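Local coordinates for sugar ABC transporter (Sugar-binding protein) (PDB 4YO7) that binds myo-inositol between its two lobes and is probably the extracytoplasmic solute-binding component of a bacterial sugar ABC transporter, at residues 44-49 with 298-303; 128-133 with 293-298; 159-164 with 229-234; 188-193 with 233-238; 221-226 with 250-255. One frame throughout, in Å; residues are numbered along the deposited sequence.

Contact 1: residues 44-49 with 298-303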
# COMPACT_ATOMS: atom_id res chain seq x y z
N GLY A 44 -2.08 -28.95 -20.80
CA GLY A 44 -1.33 -29.00 -19.57
C GLY A 44 -1.95 -28.07 -18.54
O GLY A 44 -2.52 -27.04 -18.91
N GLN A 45 -1.90 -28.45 -17.26
CA GLN A 45 -2.22 -27.51 -16.19
C GLN A 45 -1.35 -26.29 -16.36
O GLN A 45 -0.17 -26.40 -16.68
CB GLN A 45 -1.95 -28.11 -14.80
CG GLN A 45 -2.94 -29.11 -14.35
CD GLN A 45 -4.28 -28.49 -14.07
OE1 GLN A 45 -5.17 -28.55 -14.90
NE2 GLN A 45 -4.42 -27.87 -12.89
N LYS A 46 -1.94 -25.11 -16.17
CA LYS A 46 -1.20 -23.86 -16.23
C LYS A 46 -0.73 -23.49 -14.82
O LYS A 46 -1.23 -24.00 -13.85
CB LYS A 46 -2.05 -22.76 -16.84
CG LYS A 46 -2.15 -22.91 -18.36
CD LYS A 46 -2.88 -21.79 -19.00
CE LYS A 46 -3.41 -22.19 -20.38
NZ LYS A 46 -2.33 -22.63 -21.26
N VAL A 47 0.30 -22.66 -14.75
CA VAL A 47 0.92 -22.32 -13.48
C VAL A 47 1.13 -20.83 -13.43
O VAL A 47 1.65 -20.26 -14.37
CB VAL A 47 2.28 -23.04 -13.28
CG1 VAL A 47 2.88 -22.73 -11.91
CG2 VAL A 47 2.11 -24.55 -13.45
N ILE A 48 0.77 -20.23 -12.31
CA ILE A 48 1.08 -18.83 -12.05
C ILE A 48 1.97 -18.74 -10.82
O ILE A 48 1.64 -19.30 -9.79
CB ILE A 48 -0.19 -18.00 -11.89
CG1 ILE A 48 -0.88 -17.88 -13.24
CG2 ILE A 48 0.13 -16.59 -11.35
CD1 ILE A 48 -2.26 -17.24 -13.21
N GLY A 49 3.08 -18.01 -10.96
CA GLY A 49 3.98 -17.79 -9.84
C GLY A 49 3.72 -16.41 -9.26
O GLY A 49 3.66 -15.45 -9.99
N ALA A 298 -3.79 -13.39 -18.99
CA ALA A 298 -2.52 -13.29 -19.72
C ALA A 298 -1.94 -14.68 -19.96
O ALA A 298 -1.45 -15.01 -21.05
CB ALA A 298 -1.54 -12.44 -18.94
N ALA A 299 -2.06 -15.52 -18.94
CA ALA A 299 -1.65 -16.93 -19.03
C ALA A 299 -2.40 -17.68 -20.14
O ALA A 299 -1.87 -18.60 -20.79
CB ALA A 299 -1.86 -17.62 -17.71
N ASN A 300 -3.66 -17.30 -20.35
CA ASN A 300 -4.49 -17.91 -21.37
C ASN A 300 -4.30 -17.32 -22.75
O ASN A 300 -4.99 -17.69 -23.68
CB ASN A 300 -5.95 -17.80 -20.96
CG ASN A 300 -6.34 -18.85 -19.93
OD1 ASN A 300 -5.70 -19.89 -19.80
ND2 ASN A 300 -7.43 -18.59 -19.21
N GLY A 301 -3.36 -16.40 -22.87
CA GLY A 301 -2.97 -15.86 -24.16
C GLY A 301 -3.67 -14.58 -24.60
O GLY A 301 -3.52 -14.17 -25.75
N GLU A 302 -4.45 -13.97 -23.71
CA GLU A 302 -5.15 -12.73 -24.00
C GLU A 302 -4.30 -11.53 -23.65
O GLU A 302 -3.54 -11.58 -22.69
CB GLU A 302 -6.46 -12.65 -23.21
CG GLU A 302 -7.42 -13.80 -23.47
CD GLU A 302 -8.68 -13.71 -22.61
OE1 GLU A 302 -9.14 -12.58 -22.34
OE2 GLU A 302 -9.20 -14.77 -22.19
N ASP A 303 -4.45 -10.45 -24.41
CA ASP A 303 -3.86 -9.18 -24.01
C ASP A 303 -4.65 -8.59 -22.85
O ASP A 303 -5.87 -8.64 -22.82
CB ASP A 303 -3.79 -8.19 -25.18
CG ASP A 303 -2.72 -8.59 -26.20
OD1 ASP A 303 -1.51 -8.48 -25.90
OD2 ASP A 303 -3.10 -9.05 -27.29
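Lys46, at the start of strand 46-52, lays the methylene part of its side chain against the end of helix 284-299. With CG anti to its own carbonyl carbon (chi1 -76°), the chain runs out toward Ala299 and Asn300 and bends only at its last torsion. The side chains of Lys46 and Asn300 cross obliquely, CE coming 3.3 Å from Asn300 OD1, while Lys46 CD lies 3.8 Å from Ala299 O. A lysine suits this edge of the lobe because its methylenes can lie along small Ala299; Lys46 NZ stays 4.1 Å from Ala299 O, too far for a bond. Cut back to an alanine, the residue would lose those carbons, and this helix end is likely to be left more open to solvent. The helix stops in a Schellman motif: Gly301 N donates to Ala298 O over 3.0 Å, and at the positive phi of Gly301 a CB would press on the preceding carbonyl oxygen. Strand 46-52 lies inside the parallel sheet of the N-terminal lobe, an alpha/beta unit of the periplasmic-binding-protein fold. Two residues on from Lys46, the branched, apolar Ile48 enters the buried layer, where it packs on Phe76, Phe78 and, from the same helix, Ala295 and Val296.

Contact 2: residues 128-133 with 293-298. With INS (1,2,3,4,5,6-hexahydroxy-cyclohexane), chain F.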
# COMPACT_ATOMS: atom_id res chain seq x y z
N PRO A 128 4.38 -13.27 -19.33
CA PRO A 128 3.68 -12.08 -18.82
C PRO A 128 3.96 -11.80 -17.35
O PRO A 128 3.99 -12.71 -16.53
CB PRO A 128 2.20 -12.39 -19.01
CG PRO A 128 2.12 -13.60 -19.87
CD PRO A 128 3.46 -14.27 -19.92
N ILE A 129 4.13 -10.53 -17.01
CA ILE A 129 4.35 -10.15 -15.62
C ILE A 129 3.37 -9.04 -15.21
O ILE A 129 3.29 -7.96 -15.83
CB ILE A 129 5.79 -9.72 -15.38
CG1 ILE A 129 5.95 -9.28 -13.90
CG2 ILE A 129 6.26 -8.67 -16.38
CD1 ILE A 129 7.31 -9.32 -13.41
N ILE A 130 2.61 -9.36 -14.18
CA ILE A 130 1.61 -8.48 -13.62
C ILE A 130 2.22 -7.88 -12.37
O ILE A 130 2.67 -8.61 -11.50
CB ILE A 130 0.30 -9.23 -13.25
CG1 ILE A 130 -0.32 -10.01 -14.44
CG2 ILE A 130 -0.72 -8.28 -12.60
CD1 ILE A 130 -0.14 -9.45 -15.82
N ILE A 131 2.22 -6.55 -12.26
CA ILE A 131 2.71 -5.87 -11.05
C ILE A 131 1.51 -5.50 -10.18
O ILE A 131 0.55 -4.88 -10.64
CB ILE A 131 3.54 -4.63 -11.40
CG1 ILE A 131 4.76 -5.01 -12.26
CG2 ILE A 131 3.94 -3.84 -10.13
CD1 ILE A 131 5.77 -5.88 -11.60
N ALA A 132 1.55 -5.92 -8.92
CA ALA A 132 0.46 -5.64 -8.00
C ALA A 132 0.89 -4.71 -6.87
O ALA A 132 1.93 -4.93 -6.24
CB ALA A 132 -0.07 -6.94 -7.42
N ASN A 133 0.05 -3.68 -6.67
CA ASN A 133 0.02 -2.79 -5.52
C ASN A 133 1.18 -1.81 -5.35
O ASN A 133 0.95 -0.68 -4.94
CB ASN A 133 -0.14 -3.64 -4.25
CG ASN A 133 0.10 -2.85 -2.99
OD1 ASN A 133 1.22 -2.85 -2.47
ND2 ASN A 133 -0.93 -2.21 -2.46
N LYS A 293 -7.07 -12.39 -11.66
CA LYS A 293 -7.87 -12.46 -12.87
C LYS A 293 -7.07 -12.04 -14.11
O LYS A 293 -7.17 -12.66 -15.17
CB LYS A 293 -9.12 -11.58 -12.73
CG LYS A 293 -10.12 -12.09 -11.74
CD LYS A 293 -11.27 -11.08 -11.59
CE LYS A 293 -12.18 -11.36 -10.42
NZ LYS A 293 -13.16 -12.44 -10.72
N VAL A 294 -6.28 -10.99 -13.95
CA VAL A 294 -5.48 -10.48 -15.05
C VAL A 294 -4.39 -11.48 -15.42
O VAL A 294 -4.11 -11.71 -16.60
CB VAL A 294 -4.90 -9.11 -14.68
CG1 VAL A 294 -3.89 -8.63 -15.69
CG2 VAL A 294 -6.05 -8.10 -14.57
N ALA A 295 -3.76 -12.08 -14.42
CA ALA A 295 -2.71 -13.06 -14.64
C ALA A 295 -3.25 -14.28 -15.37
O ALA A 295 -2.63 -14.81 -16.30
CB ALA A 295 -2.08 -13.47 -13.31
N VAL A 296 -4.42 -14.72 -14.97
CA VAL A 296 -5.07 -15.84 -15.65
C VAL A 296 -5.36 -15.49 -17.11
O VAL A 296 -5.12 -16.29 -18.02
CB VAL A 296 -6.37 -16.25 -14.94
CG1 VAL A 296 -7.23 -17.13 -15.81
CG2 VAL A 296 -6.04 -16.97 -13.64
N GLN A 297 -5.89 -14.28 -17.36
CA GLN A 297 -6.15 -13.88 -18.72
C GLN A 297 -4.88 -13.90 -19.55
O GLN A 297 -4.90 -14.33 -20.70
CB GLN A 297 -6.77 -12.48 -18.79
CG GLN A 297 -8.18 -12.39 -18.28
CD GLN A 297 -8.68 -10.95 -18.27
OE1 GLN A 297 -7.94 -10.02 -17.96
NE2 GLN A 297 -9.95 -10.75 -18.62
N ALA A 298 -3.79 -13.39 -18.99
CA ALA A 298 -2.52 -13.29 -19.72
C ALA A 298 -1.94 -14.68 -19.96
O ALA A 298 -1.45 -15.01 -21.05
CB ALA A 298 -1.54 -12.44 -18.94
C1 INS F . 2.65 -1.63 1.94
C2 INS F . 1.81 -1.58 3.22
C3 INS F . 1.06 -0.25 3.26
C4 INS F . 0.14 -0.10 2.04
C5 INS F . 0.98 -0.20 0.75
C6 INS F . 1.74 -1.52 0.73
O1 INS F . 3.36 -2.90 1.85
O2 INS F . 0.88 -2.66 3.17
O3 INS F . 0.29 -0.26 4.50
O4 INS F . -0.47 1.20 2.06
O5 INS F . 0.09 -0.17 -0.37
O6 INS F . 2.58 -1.53 -0.49
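Asn133 OD1 accepts a hydrogen bond from O6 of the bound inositol at 2.7 Å, and a weak one from Asn108 ND2. The same amide gives its ND2 to the neighbouring ring hydroxyl, O5, over 3.1 Å with an N-H...O angle of 153°, and also to Gln287 OE1. One flat group thus reads two adjacent hydroxyls, accepting from one and donating to the other, which is what an asparagine does well; the second-shell Asn108 and Gln287 help fix its rotation. With CG anti to the backbone N (chi1 168°), the amide reaches onward into the cleft. A leucine in its place would probably leave O5 and O6 each short of a partner and Gln287 without its donor.

Farther back along the strand the contact with helix 284-299 is wholly apolar. Ile130 points CG1 and CD1 at the helix: CD1 meets Val294 CG1 at 3.8 Å, and CG1 lies 4.0 Å from Ala295 CB. Its chi2 of -32° lies well off a staggered value, a mildly strained turn that brings CD1 to Val294. Pro128 CB touches Ala298 CB at 3.7 Å; the two alanines are small enough to bring helix and strand close. Strand 129-132 runs between strands 104-107 and 144-147 in the parallel sheet. Helix 284-299 covers the face bearing Ile130, whereas Ile129 turns to the opposite face and packs on helix 112-125.

Contact 3: residues 159-164 with 229-234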
# COMPACT_ATOMS: atom_id res chain seq x y z
N GLU A 159 -6.14 16.81 2.17
CA GLU A 159 -7.27 17.71 1.96
C GLU A 159 -8.21 17.70 3.17
O GLU A 159 -8.68 18.75 3.62
CB GLU A 159 -8.05 17.31 0.71
CG GLU A 159 -7.51 17.77 -0.61
CD GLU A 159 -8.26 17.12 -1.76
OE1 GLU A 159 -9.39 16.63 -1.52
OE2 GLU A 159 -7.71 17.07 -2.88
N GLU A 160 -8.49 16.52 3.69
CA GLU A 160 -9.45 16.41 4.78
C GLU A 160 -8.82 16.94 6.07
O GLU A 160 -9.47 17.66 6.84
CB GLU A 160 -9.92 14.96 4.94
CG GLU A 160 -10.96 14.76 6.03
CD GLU A 160 -12.27 15.49 5.78
OE1 GLU A 160 -12.55 15.93 4.64
OE2 GLU A 160 -13.02 15.64 6.77
N VAL A 161 -7.54 16.63 6.30
CA VAL A 161 -6.87 17.15 7.49
C VAL A 161 -6.86 18.67 7.47
O VAL A 161 -7.11 19.33 8.48
CB VAL A 161 -5.41 16.58 7.62
CG1 VAL A 161 -4.65 17.28 8.73
CG2 VAL A 161 -5.44 15.09 7.87
N ALA A 162 -6.58 19.25 6.30
CA ALA A 162 -6.60 20.70 6.15
C ALA A 162 -7.98 21.29 6.50
O ALA A 162 -8.06 22.31 7.18
CB ALA A 162 -6.23 21.09 4.74
N LYS A 163 -9.04 20.64 6.04
CA LYS A 163 -10.39 21.09 6.39
C LYS A 163 -10.61 21.06 7.89
O LYS A 163 -11.15 22.01 8.46
CB LYS A 163 -11.45 20.24 5.69
CG LYS A 163 -11.53 20.53 4.21
CD LYS A 163 -12.48 19.59 3.48
CE LYS A 163 -12.30 19.70 1.96
NZ LYS A 163 -13.04 18.64 1.21
N LEU A 164 -10.15 20.00 8.54
CA LEU A 164 -10.33 19.86 9.97
C LEU A 164 -9.55 20.92 10.75
O LEU A 164 -9.97 21.34 11.83
CB LEU A 164 -9.92 18.47 10.41
CG LEU A 164 -10.76 17.28 9.95
CD1 LEU A 164 -10.05 15.98 10.21
CD2 LEU A 164 -12.10 17.27 10.64
N ILE A 229 2.67 20.25 17.66
CA ILE A 229 2.11 19.46 16.56
C ILE A 229 0.58 19.56 16.61
O ILE A 229 -0.02 19.34 17.65
CB ILE A 229 2.52 17.97 16.68
CG1 ILE A 229 4.05 17.84 16.65
CG2 ILE A 229 1.88 17.12 15.59
CD1 ILE A 229 4.55 16.42 16.91
N ASP A 230 -0.04 19.86 15.48
CA ASP A 230 -1.49 19.93 15.41
C ASP A 230 -2.09 18.72 14.70
O ASP A 230 -3.24 18.37 14.95
CB ASP A 230 -1.93 21.22 14.73
CG ASP A 230 -1.50 22.44 15.50
OD1 ASP A 230 -1.93 22.58 16.66
OD2 ASP A 230 -0.71 23.24 14.97
N ALA A 231 -1.30 18.09 13.84
CA ALA A 231 -1.73 16.88 13.11
C ALA A 231 -0.55 16.00 12.81
O ALA A 231 0.54 16.48 12.47
CB ALA A 231 -2.42 17.25 11.82
N VAL A 232 -0.78 14.70 12.95
CA VAL A 232 0.18 13.67 12.59
C VAL A 232 -0.42 12.97 11.39
O VAL A 232 -1.51 12.42 11.48
CB VAL A 232 0.44 12.69 13.74
CG1 VAL A 232 1.33 11.52 13.26
CG2 VAL A 232 1.08 13.43 14.90
N VAL A 233 0.29 13.02 10.27
CA VAL A 233 -0.23 12.54 9.01
C VAL A 233 0.72 11.45 8.51
O VAL A 233 1.88 11.72 8.20
CB VAL A 233 -0.37 13.70 7.99
CG1 VAL A 233 -0.96 13.20 6.71
CG2 VAL A 233 -1.26 14.78 8.57
N ALA A 234 0.22 10.22 8.49
CA ALA A 234 1.06 9.05 8.24
C ALA A 234 0.77 8.42 6.90
O ALA A 234 -0.38 8.32 6.49
CB ALA A 234 0.86 8.03 9.34
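The C-terminal lobe of this periplasmic-binding-protein fold is a three-layer alpha/beta sandwich, and here helix 150-164 lies against its parallel sheet at strand 231-234. Val161 carries the helix side of the contact. Its CG1 is anti to the backbone N (chi1 171°) and leans over the strand, meeting Ala231 CB at 3.8 Å and Val233 CG2 at a looser 4.2 Å. Ala231 and Val233 are two residues apart, so their side chains leave the extended strand on the same face, while that of Val232 between them leaves on the other and packs on Val256. The methyl of Ala231 is short enough for the helix to come close: the CA atoms of Val161 and Ala231 are 7.6 Å apart. Beta-branched Val233 suits the strand; in the helix Val161 serves as a short apolar side chain that lets the two elements come close.

Val161 also rests on Ala259 of strand 257-259, so it bridges two neighbouring strands; on the other side of strand 231-234, Ile171 of strand 169-175 touches Ala231 and Val233. One turn earlier in the helix, Gln157 reaches across to hydrogen-bond the carbonyl oxygen of Ala234. At the opposite end of the strand, Asp230 is tied to strand 169-175, its OD2 accepting a hydrogen bond from the backbone N of Asn170.

Contact 4: residues 188-193 with 233-238. With INS (1,2,3,4,5,6-hexahydroxy-cyclohexane), chain F.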
# COMPACT_ATOMS: atom_id res chain seq x y z
N GLU A 188 4.33 13.36 -1.14
CA GLU A 188 4.26 14.43 -2.13
C GLU A 188 2.83 14.99 -2.21
O GLU A 188 2.64 16.22 -2.27
CB GLU A 188 4.75 13.96 -3.50
CG GLU A 188 4.51 14.99 -4.62
CD GLU A 188 5.34 16.25 -4.47
OE1 GLU A 188 6.32 16.27 -3.67
OE2 GLU A 188 5.02 17.24 -5.18
N GLY A 189 1.83 14.12 -2.16
CA GLY A 189 0.44 14.56 -2.17
C GLY A 189 0.14 15.38 -0.93
O GLY A 189 -0.52 16.42 -1.01
N ASN A 190 0.61 14.91 0.22
CA ASN A 190 0.45 15.70 1.45
C ASN A 190 1.03 17.10 1.26
O ASN A 190 0.39 18.11 1.56
CB ASN A 190 1.17 15.08 2.64
CG ASN A 190 0.54 13.78 3.13
OD1 ASN A 190 -0.61 13.43 2.84
ND2 ASN A 190 1.31 13.07 3.93
N LYS A 191 2.28 17.15 0.78
CA LYS A 191 2.95 18.44 0.64
C LYS A 191 2.31 19.35 -0.40
O LYS A 191 2.39 20.58 -0.27
CB LYS A 191 4.43 18.23 0.33
CG LYS A 191 5.16 17.64 1.53
CD LYS A 191 6.67 17.60 1.35
CE LYS A 191 7.36 17.10 2.62
NZ LYS A 191 8.85 17.22 2.54
N GLN A 192 1.68 18.79 -1.42
CA GLN A 192 1.02 19.63 -2.42
C GLN A 192 -0.16 20.36 -1.79
O GLN A 192 -0.42 21.52 -2.13
CB GLN A 192 0.58 18.80 -3.62
CG GLN A 192 1.75 18.49 -4.57
CD GLN A 192 1.35 17.72 -5.81
OE1 GLN A 192 0.16 17.57 -6.10
NE2 GLN A 192 2.34 17.24 -6.56
N ILE A 193 -0.85 19.70 -0.86
CA ILE A 193 -1.97 20.35 -0.17
C ILE A 193 -1.41 21.36 0.82
O ILE A 193 -1.94 22.47 0.98
CB ILE A 193 -2.88 19.34 0.59
CG1 ILE A 193 -3.53 18.33 -0.36
CG2 ILE A 193 -3.94 20.09 1.43
CD1 ILE A 193 -4.36 18.92 -1.50
N VAL A 233 0.29 13.02 10.27
CA VAL A 233 -0.23 12.54 9.01
C VAL A 233 0.72 11.45 8.51
O VAL A 233 1.88 11.72 8.20
CB VAL A 233 -0.37 13.70 7.99
CG1 VAL A 233 -0.96 13.20 6.71
CG2 VAL A 233 -1.26 14.78 8.57
N ALA A 234 0.22 10.22 8.49
CA ALA A 234 1.06 9.05 8.24
C ALA A 234 0.77 8.42 6.90
O ALA A 234 -0.38 8.32 6.49
CB ALA A 234 0.86 8.03 9.34
N ASN A 235 1.83 7.98 6.23
CA ASN A 235 1.69 7.29 4.95
C ASN A 235 0.87 5.98 5.03
O ASN A 235 0.46 5.46 3.97
CB ASN A 235 3.06 6.93 4.36
CG ASN A 235 3.86 8.10 3.76
OD1 ASN A 235 5.02 7.88 3.34
ND2 ASN A 235 3.31 9.32 3.71
N ASN A 236 0.73 5.36 6.21
CA ASN A 236 -0.22 4.26 6.34
C ASN A 236 -0.84 4.17 7.72
O ASN A 236 -0.43 4.85 8.66
CB ASN A 236 0.41 2.90 5.94
CG ASN A 236 1.27 2.25 7.03
OD1 ASN A 236 1.74 2.89 7.97
ND2 ASN A 236 1.50 0.94 6.86
N ASP A 237 -1.84 3.32 7.81
CA ASP A 237 -2.60 3.18 9.04
C ASP A 237 -1.78 2.59 10.18
O ASP A 237 -1.96 3.01 11.33
CB ASP A 237 -3.85 2.30 8.83
CG ASP A 237 -4.96 3.01 8.08
OD1 ASP A 237 -5.03 4.26 8.13
OD2 ASP A 237 -5.81 2.30 7.47
N GLU A 238 -0.89 1.65 9.89
CA GLU A 238 -0.12 1.05 10.97
C GLU A 238 0.68 2.11 11.73
O GLU A 238 0.70 2.12 12.96
CB GLU A 238 0.82 -0.04 10.45
CG GLU A 238 0.11 -1.34 10.16
CD GLU A 238 -0.55 -1.95 11.43
OE1 GLU A 238 0.20 -2.35 12.34
OE2 GLU A 238 -1.80 -2.00 11.52
C1 INS F . 2.65 -1.63 1.94
C2 INS F . 1.81 -1.58 3.22
C3 INS F . 1.06 -0.25 3.26
C4 INS F . 0.14 -0.10 2.04
C5 INS F . 0.98 -0.20 0.75
C6 INS F . 1.74 -1.52 0.73
O1 INS F . 3.36 -2.90 1.85
O2 INS F . 0.88 -2.66 3.17
O3 INS F . 0.29 -0.26 4.50
O4 INS F . -0.47 1.20 2.06
O5 INS F . 0.09 -0.17 -0.37
O6 INS F . 2.58 -1.53 -0.49
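The side chains of Asn190 and Val233 run antiparallel past one another, the amide of the helix residue lying broadside over a methyl group of the strand residue. They join helix 181-195 to the end of strand 231-234, just before the turn into helix 237-249, a beta-alpha turn at the carboxyl end of the parallel strands, the end that faces the ligand cleft in this fold. Asn190 CG stands 3.9 Å from Val233 CG1, the methyl that lies anti to the backbone N (chi1 -177°); the other methyl of Val233 is turned toward helix 150-164, so one valine packs under two helices.

Beyond the strand the turn is polar. Asn235 swings its end toward Asn190 but spends its polar atoms elsewhere, OD1 on Gly176 N and ND2 on Thr187 OG1; the latter bond ties the turn to helix 181-195. Asn236, the N-cap of helix 237-249, holds CG between its backbone N and carbonyl carbon (chi1 80°). From there OD1 caps Met239 N, while ND2 donates to Phe210 O and to the inositol. Asparagine fits because one amide supplies both the acceptor a helix start needs and the donor a sugar-like hydroxyl needs. That donor bond is nearly straight: Asn236 ND2 lies 2.9 Å from inositol O3, with an N-H...O angle of 173°.

Contact 5: residues 221-226 with 250-255. With MG (magnesium ion), chain C.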
# COMPACT_ATOMS: atom_id res chain seq x y z
N ASN A 221 9.43 10.17 20.40
CA ASN A 221 10.57 11.06 20.22
C ASN A 221 10.11 12.46 19.83
O ASN A 221 10.63 13.46 20.32
CB ASN A 221 11.53 10.47 19.18
CG ASN A 221 12.24 9.23 19.70
OD1 ASN A 221 12.26 8.99 20.91
ND2 ASN A 221 12.83 8.46 18.82
N TRP A 222 9.11 12.53 18.96
CA TRP A 222 8.58 13.81 18.56
C TRP A 222 7.96 14.56 19.74
O TRP A 222 8.14 15.77 19.86
CB TRP A 222 7.54 13.61 17.49
CG TRP A 222 8.10 13.39 16.10
CD1 TRP A 222 9.41 13.56 15.69
CD2 TRP A 222 7.36 13.02 14.94
NE1 TRP A 222 9.50 13.31 14.33
CE2 TRP A 222 8.26 12.98 13.86
CE3 TRP A 222 6.02 12.71 14.72
CZ2 TRP A 222 7.85 12.65 12.57
CZ3 TRP A 222 5.62 12.39 13.45
CH2 TRP A 222 6.53 12.35 12.39
N LEU A 223 7.25 13.83 20.59
CA LEU A 223 6.66 14.41 21.78
C LEU A 223 7.74 14.95 22.71
O LEU A 223 7.57 16.00 23.34
CB LEU A 223 5.81 13.36 22.51
CG LEU A 223 4.48 13.04 21.83
CD1 LEU A 223 3.85 11.81 22.42
CD2 LEU A 223 3.55 14.22 21.92
N ASN A 224 8.86 14.24 22.79
CA ASN A 224 9.94 14.65 23.68
C ASN A 224 10.76 15.82 23.14
O ASN A 224 11.58 16.39 23.86
CB ASN A 224 10.88 13.48 23.98
CG ASN A 224 10.26 12.45 24.89
OD1 ASN A 224 9.32 12.75 25.64
ND2 ASN A 224 10.79 11.24 24.85
N SER A 225 10.55 16.16 21.89
CA SER A 225 11.23 17.30 21.28
C SER A 225 10.58 18.62 21.68
O SER A 225 11.16 19.68 21.47
CB SER A 225 11.23 17.16 19.75
OG SER A 225 10.00 17.58 19.17
N GLY A 226 9.38 18.57 22.24
CA GLY A 226 8.66 19.77 22.61
C GLY A 226 8.03 20.52 21.44
O GLY A 226 7.31 21.50 21.66
N VAL A 250 0.28 9.78 26.95
CA VAL A 250 0.54 11.05 27.63
C VAL A 250 -0.69 11.96 27.64
O VAL A 250 -0.59 13.15 27.92
CB VAL A 250 1.72 11.82 26.98
CG1 VAL A 250 3.01 11.05 27.13
CG2 VAL A 250 1.45 12.14 25.49
N GLY A 251 -1.85 11.39 27.34
CA GLY A 251 -3.10 12.13 27.38
C GLY A 251 -3.21 13.26 26.38
O GLY A 251 -3.90 14.24 26.65
N LYS A 252 -2.57 13.13 25.23
CA LYS A 252 -2.57 14.22 24.26
C LYS A 252 -3.31 13.87 22.98
O LYS A 252 -3.26 14.64 22.02
CB LYS A 252 -1.14 14.63 23.94
CG LYS A 252 -0.47 15.36 25.08
CD LYS A 252 0.87 15.92 24.67
CE LYS A 252 1.70 16.31 25.88
NZ LYS A 252 3.15 16.48 25.52
N LEU A 253 -4.01 12.75 22.96
CA LEU A 253 -4.71 12.34 21.75
C LEU A 253 -5.83 13.30 21.35
O LEU A 253 -6.11 13.47 20.17
CB LEU A 253 -5.26 10.92 21.91
CG LEU A 253 -5.90 10.30 20.66
CD1 LEU A 253 -4.92 10.22 19.50
CD2 LEU A 253 -6.46 8.93 20.97
N ASP A 254 -6.47 13.97 22.31
CA ASP A 254 -7.56 14.88 21.94
C ASP A 254 -7.05 16.22 21.37
O ASP A 254 -7.81 16.99 20.79
CB ASP A 254 -8.48 15.14 23.14
CG ASP A 254 -9.10 13.86 23.68
OD1 ASP A 254 -10.15 13.43 23.14
OD2 ASP A 254 -8.54 13.28 24.63
N ASP A 255 -5.75 16.47 21.51
CA ASP A 255 -5.14 17.72 21.04
C ASP A 255 -4.52 17.64 19.65
O ASP A 255 -4.00 18.63 19.14
CB ASP A 255 -4.06 18.16 22.02
CG ASP A 255 -4.63 18.65 23.33
OD1 ASP A 255 -4.96 19.85 23.41
OD2 ASP A 255 -4.75 17.83 24.27
MG MG C . -7.15 13.38 18.19
O HOH W 1 -7.39 11.71 16.95
O HOH W 2 -8.69 14.58 17.40
O HOH W 3 -8.88 12.60 19.06
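Leu223 holds CG anti to its carbonyl carbon (chi1 -74°), which aims its two methyls across at the loop, and Val250 answers with CG2, the methyl set between its backbone N and carbonyl carbon. The two side chains meet tip to tip, Leu223 CD1 lying 3.9 Å from Val250 CG2. The other methyl, CD2, is 4.2 Å from Lys252 CD, whose extended chain runs alongside the leucine, pointing the other way. Leucine suits this place because its fork serves two partners, and lysine because its methylenes can shield an apolar neighbour while the charge goes on toward solvent.

The first segment closes helix 212-224 and the second is the loop after helix 237-249, both at the outer end of the C-terminal lobe. Helix 237-249 closes in a Schellman motif with Gly251, at positive phi, as its C-prime residue: Gly251 N bonds to Glu248 O and Lys252 N to Leu247 O. After helix 212-224, Gly226 likewise takes a positive phi. Just before it, Ser225 turns its short hydroxyl back on the helix, OG donating to Trp222 O at 2.7 Å with a C=O...O angle of 138°; that carbonyl also accepts from Ser225 N. Past the lysine, the loop folds so that Asp255 N reaches Lys252 O at 3.1 Å, and the carbonyl oxygen Leu253 O binds a magnesium ion at 2.2 Å, together with Val256 O and three waters.

The contacts fall into two groups, one per lobe. Contacts 1 and 2, centres 9 Å apart, share Ala298 and set helix 284-299 against the six-stranded parallel sheet of the N-terminal lobe. Contacts 3 and 4, also 9 Å apart, share strand 231-234 of the C-terminal lobe's four-stranded sheet; contact 5, centred 15 Å from contact 3, lies farther out. Along the chain contacts 3 to 5 nest within contact 2, and contact 2 within contact 1, so the chain returns to the first lobe after building the second; contact 5 interleaves with contacts 3 and 4. Contacts 2 and 4, centred 28 Å apart, each give one asparagine to the inositol pocket from opposite lobes, alongside other residues.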